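Long-range contacts in uncharacterized protein (Sulfolobus turreted icosahedral virus 1, PDB 6BO3), which is a turret protein of the viral capsid, probably serving as a building block of the turrets that stand at its pentons: residues V20-E25 / G117-L122; G47-E52 / V113-T118; Q54-V59 / G78-A83; L60-S65 / E96-Y101; I86-N91 / S130-Q135. The protein carries 1 engineered substitution. All coordinates share one frame; numbering follows the deposited sequence.

Interaction 1 (V20-E25 / G117-L122)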
# COMPACT_ATOMS: atom_id res chain seq x y z
N VAL A 20 -12.98 -21.77 2.28
CA VAL A 20 -13.82 -20.85 1.50
C VAL A 20 -13.10 -19.52 1.30
O VAL A 20 -12.63 -18.89 2.27
CB VAL A 20 -15.17 -20.60 2.19
CG1 VAL A 20 -16.02 -19.59 1.42
CG2 VAL A 20 -15.92 -21.91 2.31
N TYR A 21 -13.05 -19.09 0.04
CA TYR A 21 -12.40 -17.86 -0.35
C TYR A 21 -13.38 -16.69 -0.38
O TYR A 21 -14.49 -16.78 -0.95
CB TYR A 21 -11.74 -18.04 -1.71
CG TYR A 21 -10.51 -18.91 -1.62
CD1 TYR A 21 -9.32 -18.41 -1.07
CD2 TYR A 21 -10.54 -20.24 -2.01
CE1 TYR A 21 -8.19 -19.21 -0.96
CE2 TYR A 21 -9.41 -21.05 -1.90
CZ TYR A 21 -8.25 -20.52 -1.38
OH TYR A 21 -7.14 -21.32 -1.28
N VAL A 22 -12.94 -15.61 0.25
CA VAL A 22 -13.76 -14.43 0.45
C VAL A 22 -13.04 -13.27 -0.24
O VAL A 22 -11.87 -12.99 0.02
CB VAL A 22 -14.01 -14.12 1.95
CG1 VAL A 22 -14.78 -12.83 2.14
CG2 VAL A 22 -14.74 -15.29 2.61
N ASP A 23 -13.76 -12.66 -1.17
CA ASP A 23 -13.28 -11.45 -1.84
C ASP A 23 -14.53 -10.63 -2.13
O ASP A 23 -15.29 -10.91 -3.07
CB ASP A 23 -12.50 -11.80 -3.10
CG ASP A 23 -11.77 -10.60 -3.73
OD1 ASP A 23 -11.83 -9.46 -3.23
OD2 ASP A 23 -11.13 -10.80 -4.79
N ARG A 24 -14.75 -9.64 -1.27
CA ARG A 24 -15.95 -8.83 -1.31
C ARG A 24 -15.63 -7.36 -1.10
O ARG A 24 -14.77 -7.02 -0.31
CB ARG A 24 -16.88 -9.24 -0.19
CG ARG A 24 -17.48 -10.62 -0.37
CD ARG A 24 -18.59 -10.63 -1.41
NE ARG A 24 -19.21 -11.94 -1.43
CZ ARG A 24 -20.49 -12.21 -1.67
NH1 ARG A 24 -21.38 -11.25 -1.88
NH2 ARG A 24 -20.89 -13.47 -1.65
N GLU A 25 -16.36 -6.51 -1.81
CA GLU A 25 -16.36 -5.10 -1.49
C GLU A 25 -17.78 -4.52 -1.52
O GLU A 25 -18.58 -4.84 -2.40
CB GLU A 25 -15.42 -4.32 -2.42
CG GLU A 25 -15.44 -4.73 -3.87
CD GLU A 25 -14.60 -3.80 -4.72
OE1 GLU A 25 -13.65 -3.19 -4.18
OE2 GLU A 25 -14.90 -3.67 -5.93
N GLY A 117 -10.04 -12.80 2.38
CA GLY A 117 -9.35 -13.80 3.19
C GLY A 117 -9.86 -15.19 2.96
O GLY A 117 -10.43 -15.50 1.91
N THR A 118 -9.68 -16.03 3.97
CA THR A 118 -10.01 -17.44 3.90
C THR A 118 -10.84 -17.79 5.12
O THR A 118 -10.57 -17.32 6.21
CB THR A 118 -8.74 -18.33 3.87
OG1 THR A 118 -7.94 -18.10 5.04
CG2 THR A 118 -7.89 -18.03 2.64
N ILE A 119 -11.87 -18.59 4.92
CA ILE A 119 -12.59 -19.23 6.02
C ILE A 119 -12.11 -20.66 6.11
O ILE A 119 -12.07 -21.37 5.11
CB ILE A 119 -14.11 -19.21 5.82
CG1 ILE A 119 -14.60 -17.78 5.64
CG2 ILE A 119 -14.83 -19.88 7.00
CD1 ILE A 119 -16.01 -17.69 5.08
N HIS A 120 -11.72 -21.09 7.31
CA HIS A 120 -11.20 -22.42 7.50
C HIS A 120 -11.54 -22.91 8.91
O HIS A 120 -12.10 -22.17 9.69
CB HIS A 120 -9.68 -22.43 7.25
CG HIS A 120 -8.94 -21.36 7.98
ND1 HIS A 120 -8.73 -21.40 9.34
CD2 HIS A 120 -8.37 -20.21 7.54
CE1 HIS A 120 -8.04 -20.33 9.70
NE2 HIS A 120 -7.82 -19.59 8.63
N PRO A 121 -11.20 -24.17 9.24
CA PRO A 121 -11.51 -24.53 10.62
C PRO A 121 -10.62 -23.77 11.60
O PRO A 121 -9.57 -23.26 11.20
CB PRO A 121 -11.26 -26.04 10.68
CG PRO A 121 -10.45 -26.38 9.47
CD PRO A 121 -10.63 -25.28 8.46
N LEU A 122 -11.03 -23.68 12.86
CA LEU A 122 -10.17 -23.12 13.91
C LEU A 122 -8.91 -23.95 14.10
O LEU A 122 -8.97 -25.09 14.54
CB LEU A 122 -10.93 -23.03 15.25
CG LEU A 122 -10.14 -22.38 16.40
CD1 LEU A 122 -9.76 -20.95 16.05
CD2 LEU A 122 -10.91 -22.41 17.71
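Ile119 leans along Val20 and reaches across to Val22 on one face of an antiparallel strand pair. Its CB sits beside Val20 CB, 4.0 Å away, the two side chains pointing the same way. With chi1 at -57° the CG1 branch swings over beside the backbone N, which carries it toward the middle of the pair; CG1 lies 3.9 Å from Val22 CG2. At the tip, Ile119 CD1 closes to 3.7 Å from the same Val22 CG2 and to 4.1 Å from Val20 CG1, and this one methyl rests over both valines. On the other face, Thr118 CG2 lies obliquely against the Tyr21 ring, 3.8 Å from CE1, and both side chains run side by side. The backbones are joined by two reciprocal pairs of hydrogen bonds, Val20 with Ile119 and Val22 with Gly117. Ile119 N to Val20 O is the shortest at 2.8 Å, and almost straight. Further along, His120 NE2 bonds Ser46 OG on strand 44-53, and Ile119 also touches Ile39, on the side turned toward the second sheet. Strand 20-28 edging strand 111-120 forms the outer pair of the BIDG sheet of a viral jelly roll, with strand B outermost.

Interaction 2 (G47-E52 / V113-T118)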
# COMPACT_ATOMS: atom_id res chain seq x y z
N GLY A 47 -7.42 -13.00 7.24
CA GLY A 47 -7.50 -12.06 6.10
C GLY A 47 -7.60 -10.63 6.58
O GLY A 47 -7.02 -10.26 7.60
N LEU A 48 -8.37 -9.82 5.84
CA LEU A 48 -8.34 -8.38 5.99
C LEU A 48 -9.73 -7.81 5.75
O LEU A 48 -10.47 -8.30 4.90
CB LEU A 48 -7.37 -7.72 4.98
CG LEU A 48 -5.89 -8.13 4.83
CD1 LEU A 48 -5.29 -7.57 3.54
CD2 LEU A 48 -5.08 -7.66 6.02
N LEU A 49 -10.06 -6.80 6.53
CA LEU A 49 -11.20 -5.93 6.29
C LEU A 49 -10.61 -4.53 6.17
O LEU A 49 -10.03 -4.01 7.11
CB LEU A 49 -12.19 -5.98 7.45
CG LEU A 49 -13.47 -5.15 7.32
CD1 LEU A 49 -14.48 -5.70 8.32
CD2 LEU A 49 -13.24 -3.67 7.55
N ILE A 50 -10.82 -3.93 5.01
CA ILE A 50 -10.16 -2.69 4.61
C ILE A 50 -11.18 -1.59 4.47
O ILE A 50 -12.13 -1.71 3.69
CB ILE A 50 -9.48 -2.93 3.25
CG1 ILE A 50 -8.52 -4.11 3.38
CG2 ILE A 50 -8.76 -1.67 2.79
CD1 ILE A 50 -8.17 -4.83 2.10
N ASN A 51 -10.98 -0.51 5.21
CA ASN A 51 -11.86 0.64 5.17
C ASN A 51 -11.31 1.64 4.16
O ASN A 51 -10.73 2.65 4.55
CB ASN A 51 -11.97 1.28 6.55
CG ASN A 51 -13.01 2.38 6.59
OD1 ASN A 51 -13.91 2.42 5.73
ND2 ASN A 51 -12.92 3.26 7.58
N GLU A 52 -11.51 1.36 2.88
CA GLU A 52 -10.92 2.14 1.79
C GLU A 52 -11.78 3.36 1.46
O GLU A 52 -12.64 3.32 0.57
CB GLU A 52 -10.75 1.27 0.55
CG GLU A 52 -10.07 1.93 -0.63
CD GLU A 52 -9.98 0.99 -1.81
OE1 GLU A 52 -8.87 0.51 -2.11
OE2 GLU A 52 -11.04 0.71 -2.41
N VAL A 113 -15.64 -0.74 1.48
CA VAL A 113 -15.21 -1.66 2.51
C VAL A 113 -14.92 -3.04 1.90
O VAL A 113 -15.81 -3.65 1.28
CB VAL A 113 -16.26 -1.70 3.64
CG1 VAL A 113 -15.91 -2.77 4.66
CG2 VAL A 113 -16.35 -0.34 4.30
N LYS A 114 -13.67 -3.49 2.01
CA LYS A 114 -13.23 -4.74 1.39
C LYS A 114 -12.91 -5.80 2.43
O LYS A 114 -12.14 -5.56 3.38
CB LYS A 114 -11.99 -4.54 0.51
CG LYS A 114 -12.04 -3.40 -0.48
CD LYS A 114 -10.62 -2.98 -0.84
CE LYS A 114 -10.41 -2.80 -2.32
NZ LYS A 114 -8.98 -3.05 -2.66
N LEU A 115 -13.50 -6.98 2.21
CA LEU A 115 -13.27 -8.18 3.00
C LEU A 115 -12.62 -9.24 2.10
O LEU A 115 -13.19 -9.68 1.08
CB LEU A 115 -14.57 -8.71 3.60
CG LEU A 115 -14.39 -9.83 4.62
CD1 LEU A 115 -13.66 -9.25 5.82
CD2 LEU A 115 -15.74 -10.43 5.01
N LYS A 116 -11.40 -9.61 2.48
CA LYS A 116 -10.60 -10.54 1.71
C LYS A 116 -9.92 -11.51 2.66
O LYS A 116 -9.29 -11.09 3.63
CB LYS A 116 -9.48 -9.82 0.94
CG LYS A 116 -9.88 -8.75 -0.03
CD LYS A 116 -8.63 -8.25 -0.72
CE LYS A 116 -8.93 -7.12 -1.68
NZ LYS A 116 -8.09 -7.26 -2.89
N GLY A 117 -10.04 -12.80 2.38
CA GLY A 117 -9.35 -13.80 3.19
C GLY A 117 -9.86 -15.19 2.96
O GLY A 117 -10.43 -15.50 1.91
N THR A 118 -9.68 -16.03 3.97
CA THR A 118 -10.01 -17.44 3.90
C THR A 118 -10.84 -17.79 5.12
O THR A 118 -10.57 -17.32 6.21
CB THR A 118 -8.74 -18.33 3.87
OG1 THR A 118 -7.94 -18.10 5.04
CG2 THR A 118 -7.89 -18.03 2.64
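Lys114 O takes two donors from the opposing strand: the amide of Ile50, whose N is 2.7 Å away, and the CA-H of Leu49, whose CA is 3.1 Å away. Lys116 O repeats the pattern with Leu48 N at 2.7 Å, the bond running nearly along the C=O axis, while Gly47 CA lies 3.2 Å from the same oxygen. Reciprocal bonds from Lys116 N and Lys114 N complete the antiparallel register, and the two glycines at its end, Gly47 and Gly117, bring their CA atoms to 3.9 Å. On the inner face, Leu115 CD1 tucks against Leu49 CB, and Leu49 CD2 reaches Val113 CG1 at 4.0 Å. Ile50 and Lys114 share the other face. There the lysine chain, bent at chi3 (133°), crosses the extended Glu52 side chain; its CE lies 3.6 Å from Glu52 OE2, and the salt bridge from NZ to OE1 is long. Glu52 OE2 has a second partner in Asn112 ND2, and Asn51 ND2 bonds Ala55 O. The pair sits mid-sheet, strand 20-28 beyond strand 111-120 and strand 85-93 beyond strand 44-53, while Leu49 and Leu115 pack on strand 96-101 of the facing sheet.

Interaction 3 (Q54-V59 / G78-A83)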
# COMPACT_ATOMS: atom_id res chain seq x y z
N GLN A 54 -13.28 7.36 3.32
CA GLN A 54 -13.33 8.44 4.31
C GLN A 54 -14.35 8.24 5.43
O GLN A 54 -14.42 9.07 6.33
CB GLN A 54 -13.62 9.77 3.61
CG GLN A 54 -12.52 10.25 2.69
CD GLN A 54 -12.37 9.38 1.44
OE1 GLN A 54 -13.36 9.07 0.77
NE2 GLN A 54 -11.14 8.99 1.13
N ALA A 55 -15.16 7.19 5.36
CA ALA A 55 -16.18 6.96 6.38
C ALA A 55 -15.56 6.18 7.51
O ALA A 55 -14.94 5.16 7.28
CB ALA A 55 -17.35 6.18 5.83
N VAL A 56 -15.75 6.67 8.73
CA VAL A 56 -15.47 5.87 9.91
C VAL A 56 -16.50 4.76 9.96
O VAL A 56 -17.69 5.00 9.72
CB VAL A 56 -15.60 6.71 11.18
CG1 VAL A 56 -15.45 5.84 12.43
CG2 VAL A 56 -14.57 7.83 11.18
N ILE A 57 -16.06 3.55 10.28
CA ILE A 57 -16.94 2.40 10.33
C ILE A 57 -16.80 1.67 11.65
O ILE A 57 -15.72 1.71 12.30
CB ILE A 57 -16.75 1.40 9.14
CG1 ILE A 57 -15.30 0.90 9.02
CG2 ILE A 57 -17.16 2.02 7.81
CD1 ILE A 57 -15.16 -0.27 8.06
N ASP A 58 -17.90 1.05 12.05
CA ASP A 58 -17.95 0.20 13.24
C ASP A 58 -18.08 -1.25 12.85
O ASP A 58 -18.97 -1.64 12.08
CB ASP A 58 -19.11 0.60 14.16
CG ASP A 58 -19.09 2.07 14.50
OD1 ASP A 58 -18.02 2.59 14.92
OD2 ASP A 58 -20.15 2.71 14.35
N VAL A 59 -17.19 -2.07 13.41
CA VAL A 59 -17.08 -3.47 13.02
C VAL A 59 -17.42 -4.33 14.24
O VAL A 59 -16.69 -4.31 15.23
CB VAL A 59 -15.67 -3.83 12.50
CG1 VAL A 59 -15.58 -5.29 12.08
CG2 VAL A 59 -15.26 -2.95 11.32
N GLY A 78 -17.89 -3.28 19.65
CA GLY A 78 -17.58 -2.92 18.28
C GLY A 78 -16.18 -2.34 18.18
O GLY A 78 -15.68 -1.74 19.14
N ILE A 79 -15.58 -2.53 17.02
CA ILE A 79 -14.29 -1.96 16.67
C ILE A 79 -14.53 -0.79 15.70
O ILE A 79 -15.02 -1.01 14.59
CB ILE A 79 -13.41 -3.01 15.99
CG1 ILE A 79 -13.13 -4.16 16.94
CG2 ILE A 79 -12.09 -2.40 15.55
CD1 ILE A 79 -12.74 -5.44 16.22
N GLN A 80 -14.16 0.42 16.10
CA GLN A 80 -14.32 1.57 15.24
C GLN A 80 -13.05 1.72 14.40
O GLN A 80 -11.94 1.86 14.93
CB GLN A 80 -14.59 2.85 16.04
CG GLN A 80 -14.84 4.06 15.13
CD GLN A 80 -15.17 5.32 15.89
OE1 GLN A 80 -14.29 6.13 16.17
NE2 GLN A 80 -16.44 5.51 16.21
N LEU A 81 -13.22 1.67 13.09
CA LEU A 81 -12.10 1.88 12.19
C LEU A 81 -12.19 3.25 11.57
O LEU A 81 -13.23 3.61 11.04
CB LEU A 81 -12.10 0.84 11.09
CG LEU A 81 -11.68 -0.57 11.48
CD1 LEU A 81 -11.59 -1.39 10.22
CD2 LEU A 81 -10.38 -0.63 12.29
N SER A 82 -11.10 4.01 11.66
CA SER A 82 -11.10 5.35 11.09
C SER A 82 -10.81 5.24 9.59
O SER A 82 -10.49 4.16 9.10
CB SER A 82 -10.06 6.21 11.79
OG SER A 82 -8.77 5.70 11.53
N ALA A 83 -10.94 6.35 8.87
CA ALA A 83 -10.63 6.39 7.44
C ALA A 83 -9.28 5.72 7.10
O ALA A 83 -8.25 6.03 7.70
CB ALA A 83 -10.65 7.83 6.95
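Ile57 and Val59 pair with Leu81 and Ile79 at the F edge of the CHEF sheet of a jelly roll, and the two faces of this antiparallel pair differ sharply. The inner one is apolar and buried against the facing sheet. Ile57 takes the less common chi1 of 56°, which sets CG1 between the backbone N and carbonyl carbon and lets it meet Leu81 CB at 3.8 Å; farther along, Val59 CG2 approaches Leu81 CD1. This face packs onto Leu49 of strand 44-53 and onto Ile131 of strand 128-133. The outer side is polar and more open to solvent. Asp58 and Gln80 stand side by side there, carboxylate and amide within 29° of coplanar, and Asp58 OD1 lies 3.5 Å from Gln80 CG. The amide's NE2 makes a weak hydrogen bond to Asp102 OD1. The tight spot lies at the root of the stretched-out Gln80, where Val56 CG1 presses on its CG at 3.3 Å. Past the last bridge both chains leave the strand but stay close, Ala83 CB packing on Gln54 CA at 3.8 Å. Backbone bonds tie the strands in two reciprocal pairs, and the one from Leu81 N runs nearly straight out from the Ile57 carbonyl, with N and O 2.6 Å apart.

Interaction 4 (L60-S65 / E96-Y101)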
# COMPACT_ATOMS: atom_id res chain seq x y z
N LEU A 60 -18.53 -5.07 14.17
CA LEU A 60 -18.88 -6.03 15.22
C LEU A 60 -18.49 -7.47 14.82
O LEU A 60 -18.90 -8.01 13.79
CB LEU A 60 -20.35 -5.87 15.61
CG LEU A 60 -20.90 -6.38 16.95
CD1 LEU A 60 -20.06 -6.03 18.17
CD2 LEU A 60 -22.32 -5.84 17.11
N LEU A 61 -17.65 -8.08 15.63
CA LEU A 61 -17.24 -9.46 15.43
C LEU A 61 -18.01 -10.32 16.43
O LEU A 61 -17.86 -10.16 17.64
CB LEU A 61 -15.74 -9.61 15.66
CG LEU A 61 -14.82 -8.72 14.81
CD1 LEU A 61 -13.39 -8.98 15.22
CD2 LEU A 61 -15.00 -8.90 13.31
N LEU A 62 -18.84 -11.22 15.91
CA LEU A 62 -19.80 -11.96 16.73
C LEU A 62 -19.45 -13.43 16.70
O LEU A 62 -19.36 -14.02 15.62
CB LEU A 62 -21.22 -11.84 16.17
CG LEU A 62 -22.00 -10.53 16.25
CD1 LEU A 62 -21.33 -9.45 15.43
CD2 LEU A 62 -23.42 -10.76 15.75
N LYS A 63 -19.26 -14.02 17.87
CA LYS A 63 -19.00 -15.47 17.95
C LYS A 63 -20.19 -16.34 17.54
O LYS A 63 -19.98 -17.46 17.08
CB LYS A 63 -18.46 -15.88 19.33
CG LYS A 63 -16.94 -15.98 19.31
CD LYS A 63 -16.33 -16.11 20.69
CE LYS A 63 -14.81 -16.10 20.60
NZ LYS A 63 -14.16 -15.52 21.81
N LYS A 64 -21.41 -15.83 17.67
CA LYS A 64 -22.62 -16.53 17.22
C LYS A 64 -23.46 -15.59 16.34
O LYS A 64 -23.41 -14.38 16.51
CB LYS A 64 -23.44 -17.02 18.43
CG LYS A 64 -22.59 -17.53 19.60
CD LYS A 64 -23.41 -17.77 20.87
CE LYS A 64 -22.56 -17.65 22.13
NZ LYS A 64 -21.76 -18.88 22.43
N SER A 65 -24.22 -16.15 15.40
CA SER A 65 -25.07 -15.34 14.51
C SER A 65 -26.46 -15.12 15.10
O SER A 65 -27.06 -14.06 14.92
CB SER A 65 -25.18 -15.99 13.13
OG SER A 65 -23.95 -15.91 12.43
N GLU A 96 -20.03 -14.14 12.41
CA GLU A 96 -20.56 -13.02 11.62
C GLU A 96 -19.70 -11.78 11.85
O GLU A 96 -19.24 -11.55 12.98
CB GLU A 96 -22.04 -12.73 11.96
CG GLU A 96 -22.65 -11.61 11.12
CD GLU A 96 -24.12 -11.33 11.39
OE1 GLU A 96 -24.73 -10.65 10.53
OE2 GLU A 96 -24.67 -11.75 12.43
N ILE A 97 -19.45 -11.03 10.77
CA ILE A 97 -18.84 -9.70 10.81
C ILE A 97 -19.93 -8.70 10.40
O ILE A 97 -20.55 -8.84 9.32
CB ILE A 97 -17.62 -9.56 9.86
CG1 ILE A 97 -16.51 -10.57 10.18
CG2 ILE A 97 -17.04 -8.15 9.93
CD1 ILE A 97 -15.58 -10.84 9.00
N ILE A 98 -20.20 -7.74 11.27
CA ILE A 98 -21.16 -6.67 10.97
C ILE A 98 -20.36 -5.38 10.79
O ILE A 98 -19.54 -5.00 11.64
CB ILE A 98 -22.25 -6.53 12.06
CG1 ILE A 98 -23.01 -7.86 12.21
CG2 ILE A 98 -23.22 -5.39 11.72
CD1 ILE A 98 -23.91 -7.94 13.43
N VAL A 99 -20.58 -4.72 9.65
CA VAL A 99 -19.99 -3.41 9.39
C VAL A 99 -21.10 -2.36 9.35
O VAL A 99 -22.08 -2.55 8.62
CB VAL A 99 -19.26 -3.39 8.05
CG1 VAL A 99 -18.81 -1.97 7.71
CG2 VAL A 99 -18.08 -4.36 8.03
N GLU A 100 -20.92 -1.27 10.11
CA GLU A 100 -21.89 -0.17 10.16
C GLU A 100 -21.22 1.19 9.93
O GLU A 100 -20.17 1.47 10.51
CB GLU A 100 -22.62 -0.12 11.51
CG GLU A 100 -23.31 -1.41 11.98
CD GLU A 100 -23.54 -1.44 13.49
OE1 GLU A 100 -23.59 -0.37 14.13
OE2 GLU A 100 -23.68 -2.55 14.06
N TYR A 101 -21.87 2.03 9.12
CA TYR A 101 -21.55 3.46 9.02
C TYR A 101 -21.67 4.08 10.40
O TYR A 101 -22.74 4.04 11.01
CB TYR A 101 -22.54 4.15 8.06
CG TYR A 101 -22.32 5.63 7.75
CD1 TYR A 101 -21.35 6.04 6.84
CD2 TYR A 101 -23.14 6.61 8.30
CE1 TYR A 101 -21.18 7.39 6.52
CE2 TYR A 101 -22.98 7.96 7.99
CZ TYR A 101 -22.00 8.34 7.09
OH TYR A 101 -21.82 9.68 6.75
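Leu60 and Leu62 face Ile98 and Glu96 in antiparallel register, held first by main-chain bonds. Leu60 N to Ile98 O is short at 2.7 Å, and Ile98 N answers to Leu60 O. The second reciprocal pair widens toward the strand end: Leu62 N to Glu96 O measures 3.0 Å, and Glu96 N to Leu62 O stretches to 3.3 Å, just where the strand gives way to the 63-65 turn, which brings Ser65 back over Glu96. Between them, Ile97 CA directs its hydrogen at Leu60 O.

Apolar contacts come next, on both faces. On one, the Leu62 fork closes over the end of Ile98: CD1 is 3.6 Å and CD2 3.7 Å from Ile98 CD1, both methyls resting on that tip from one side. Leu60 CB and Ile98 CB stand 4.1 Å apart alongside. On the opposite face Leu61 CD2 rests on Ile97 CG1 at 3.9 Å, the two chains pointing the same way; Ile97 goes on to touch Leu49 of the facing sheet.

The polar side chains take part by packing against carbon, not by bonding across the pair. Glu96, fully extended with CG anti to its backbone N (chi1 -177°), lays OE2 by Leu62 CD2, while Ser65 OG rests against Glu96 CB. Beyond strand 96-101 lies strand 34-38, whose Phe36 touches Glu96 and Ile98. Strands 57-62 and 96-101 are the E-H neighbours at the middle of the CHEF sheet, the standard order in a viral jelly roll.

Interaction 5 (I86-N91 / S130-Q135)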
# COMPACT_ATOMS: atom_id res chain seq x y z
N ILE A 86 -7.07 -0.66 8.38
CA ILE A 86 -7.18 -2.05 8.00
C ILE A 86 -7.25 -2.90 9.27
O ILE A 86 -6.46 -2.70 10.21
CB ILE A 86 -6.02 -2.52 7.12
CG1 ILE A 86 -5.97 -1.71 5.81
CG2 ILE A 86 -6.10 -4.01 6.79
CD1 ILE A 86 -4.64 -1.84 5.14
N LEU A 87 -8.22 -3.81 9.28
CA LEU A 87 -8.37 -4.77 10.37
C LEU A 87 -7.89 -6.15 9.86
O LEU A 87 -8.44 -6.76 8.91
CB LEU A 87 -9.81 -4.78 10.89
CG LEU A 87 -10.18 -5.82 11.97
CD1 LEU A 87 -9.42 -5.53 13.24
CD2 LEU A 87 -11.66 -5.82 12.27
N LYS A 88 -6.81 -6.61 10.47
CA LYS A 88 -6.17 -7.85 10.10
C LYS A 88 -6.63 -8.94 11.07
O LYS A 88 -6.73 -8.71 12.29
CB LYS A 88 -4.63 -7.73 10.11
CG LYS A 88 -4.01 -6.67 9.20
CD LYS A 88 -2.48 -6.73 9.26
CE LYS A 88 -1.81 -5.55 8.57
NZ LYS A 88 -0.40 -5.85 8.16
N PHE A 89 -6.94 -10.10 10.50
CA PHE A 89 -7.40 -11.27 11.22
C PHE A 89 -6.41 -12.39 11.00
O PHE A 89 -5.97 -12.66 9.86
CB PHE A 89 -8.76 -11.76 10.68
CG PHE A 89 -9.87 -10.74 10.75
CD1 PHE A 89 -10.88 -10.84 11.69
CD2 PHE A 89 -9.94 -9.72 9.83
CE1 PHE A 89 -11.92 -9.92 11.74
CE2 PHE A 89 -10.96 -8.78 9.87
CZ PHE A 89 -11.97 -8.89 10.82
N TYR A 90 -6.09 -13.09 12.08
CA TYR A 90 -5.43 -14.38 11.97
C TYR A 90 -6.14 -15.43 12.83
O TYR A 90 -6.11 -15.36 14.07
CB TYR A 90 -3.93 -14.34 12.32
CG TYR A 90 -3.32 -15.72 12.17
CD1 TYR A 90 -2.88 -16.45 13.28
CD2 TYR A 90 -3.26 -16.33 10.92
CE1 TYR A 90 -2.35 -17.73 13.13
CE2 TYR A 90 -2.74 -17.60 10.76
CZ TYR A 90 -2.29 -18.30 11.87
OH TYR A 90 -1.78 -19.55 11.71
N ASN A 91 -6.73 -16.42 12.15
CA ASN A 91 -7.35 -17.60 12.78
C ASN A 91 -8.40 -17.15 13.82
O ASN A 91 -8.43 -17.64 14.93
CB ASN A 91 -6.28 -18.54 13.39
CG ASN A 91 -6.85 -19.90 13.87
OD1 ASN A 91 -7.55 -20.59 13.13
ND2 ASN A 91 -6.52 -20.28 15.10
N SER A 130 -5.21 -7.27 14.46
CA SER A 130 -4.38 -6.08 14.59
C SER A 130 -4.99 -5.04 13.69
O SER A 130 -5.84 -5.35 12.87
CB SER A 130 -2.90 -6.33 14.24
OG SER A 130 -2.74 -6.69 12.87
N ILE A 131 -4.60 -3.80 13.90
CA ILE A 131 -5.13 -2.71 13.10
C ILE A 131 -3.95 -1.89 12.64
O ILE A 131 -3.06 -1.57 13.44
CB ILE A 131 -6.14 -1.86 13.89
CG1 ILE A 131 -7.43 -2.66 14.13
CG2 ILE A 131 -6.46 -0.57 13.14
CD1 ILE A 131 -8.50 -1.98 14.97
N GLU A 132 -3.92 -1.53 11.37
CA GLU A 132 -2.95 -0.54 10.92
C GLU A 132 -3.55 0.46 9.94
O GLU A 132 -4.62 0.23 9.36
CB GLU A 132 -1.72 -1.23 10.35
CG GLU A 132 -1.94 -2.03 9.07
CD GLU A 132 -0.61 -2.42 8.42
OE1 GLU A 132 0.37 -2.65 9.15
OE2 GLU A 132 -0.55 -2.51 7.17
N ASN A 133 -2.88 1.60 9.82
CA ASN A 133 -3.22 2.60 8.81
C ASN A 133 -2.62 2.20 7.50
O ASN A 133 -1.45 1.83 7.45
CB ASN A 133 -2.66 3.98 9.18
CG ASN A 133 -3.42 4.64 10.31
OD1 ASN A 133 -4.50 4.20 10.68
ND2 ASN A 133 -2.85 5.70 10.87
N PHE A 134 -3.40 2.28 6.44
CA PHE A 134 -2.85 1.98 5.13
C PHE A 134 -2.57 3.28 4.42
O PHE A 134 -3.40 4.16 4.41
CB PHE A 134 -3.82 1.18 4.28
CG PHE A 134 -3.16 0.54 3.07
CD1 PHE A 134 -1.94 -0.13 3.20
CD2 PHE A 134 -3.75 0.61 1.82
CE1 PHE A 134 -1.33 -0.71 2.11
CE2 PHE A 134 -3.15 0.02 0.72
CZ PHE A 134 -1.93 -0.63 0.86
N GLN A 135 -1.38 3.38 3.83
CA GLN A 135 -1.13 4.45 2.89
C GLN A 135 -0.68 3.81 1.58
O GLN A 135 0.46 3.37 1.47
CB GLN A 135 -0.11 5.45 3.43
CG GLN A 135 -0.48 6.89 3.09
CD GLN A 135 0.52 7.92 3.59
OE1 GLN A 135 1.73 7.70 3.53
NE2 GLN A 135 0.01 9.05 4.07
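Ile86 to Lys88 run antiparallel to Ser130 to Glu132, their axes 148° apart, with two reciprocal pairs of main-chain bonds; Ile86 N to Glu132 O is 2.8 Å. Strand 128-133 is thereby added beyond strand G (85-93) of the jelly-roll BIDG sheet and becomes its outer edge.

Leu87 and Ile131 turn inward. Leu87, with CG anti to its N, brings CD1 against Ile131 CG1 at 3.6 Å, and both residues go on to touch Ile79 and Leu81 of strand 78-81 in the facing sheet. Ile131 CA also points its hydrogen at Ile86 O.

The face of Ile86, Lys88 and Glu132 carries the charge. Lys88, extended throughout, passes along Ser130, its CB 3.5 Å from Ser130 OG, and then reaches over Glu132. With chi1 at 65° the glutamate's CG stands between its backbone N and carbonyl carbon, which sets the carboxylate across the end of the lysine: Lys88 NZ makes a salt bridge to Glu132 OE1 at 3.4 Å, with OE2 hardly farther. The approach is from above the plane, since NZ and CE of Lys88 both lie over the flat face of the carboxylate, CE 3.4 Å from Glu132 CD. On this same face, where the strand gives way to loop, Phe134 offers its CB to Ile86 while its ring leads away; Ile86 CD1 sits 3.2 Å from Phe134 CB, tight for two carbons.

Interactions 1, 2 and 5 build one sheet of the sandwich, interactions 3 and 4 the other. Interaction 2 lies mid-sheet and shares strand 111-120 with interaction 1; strands 44-53 and 85-93 join it to interaction 5. Interactions 3 and 4 both use strand 57-62, and Asp58 N bonds Glu100 O between them. The sheets meet through apolar side chains: Leu49 on Ile97 and Val99, Leu81 on Ile131, Leu61 on Phe89. Interactions 1, 2, 3 and 5 are partly buried, 2 and 5 nearest the chain's centre; 4 is a surface contact. Salt bridges appear as a long one in 2 and one in 5. Interaction 4 is mainly aliphatic, 1 adds an aromatic-methyl contact, and 3 splits into apolar inner and polar outer faces.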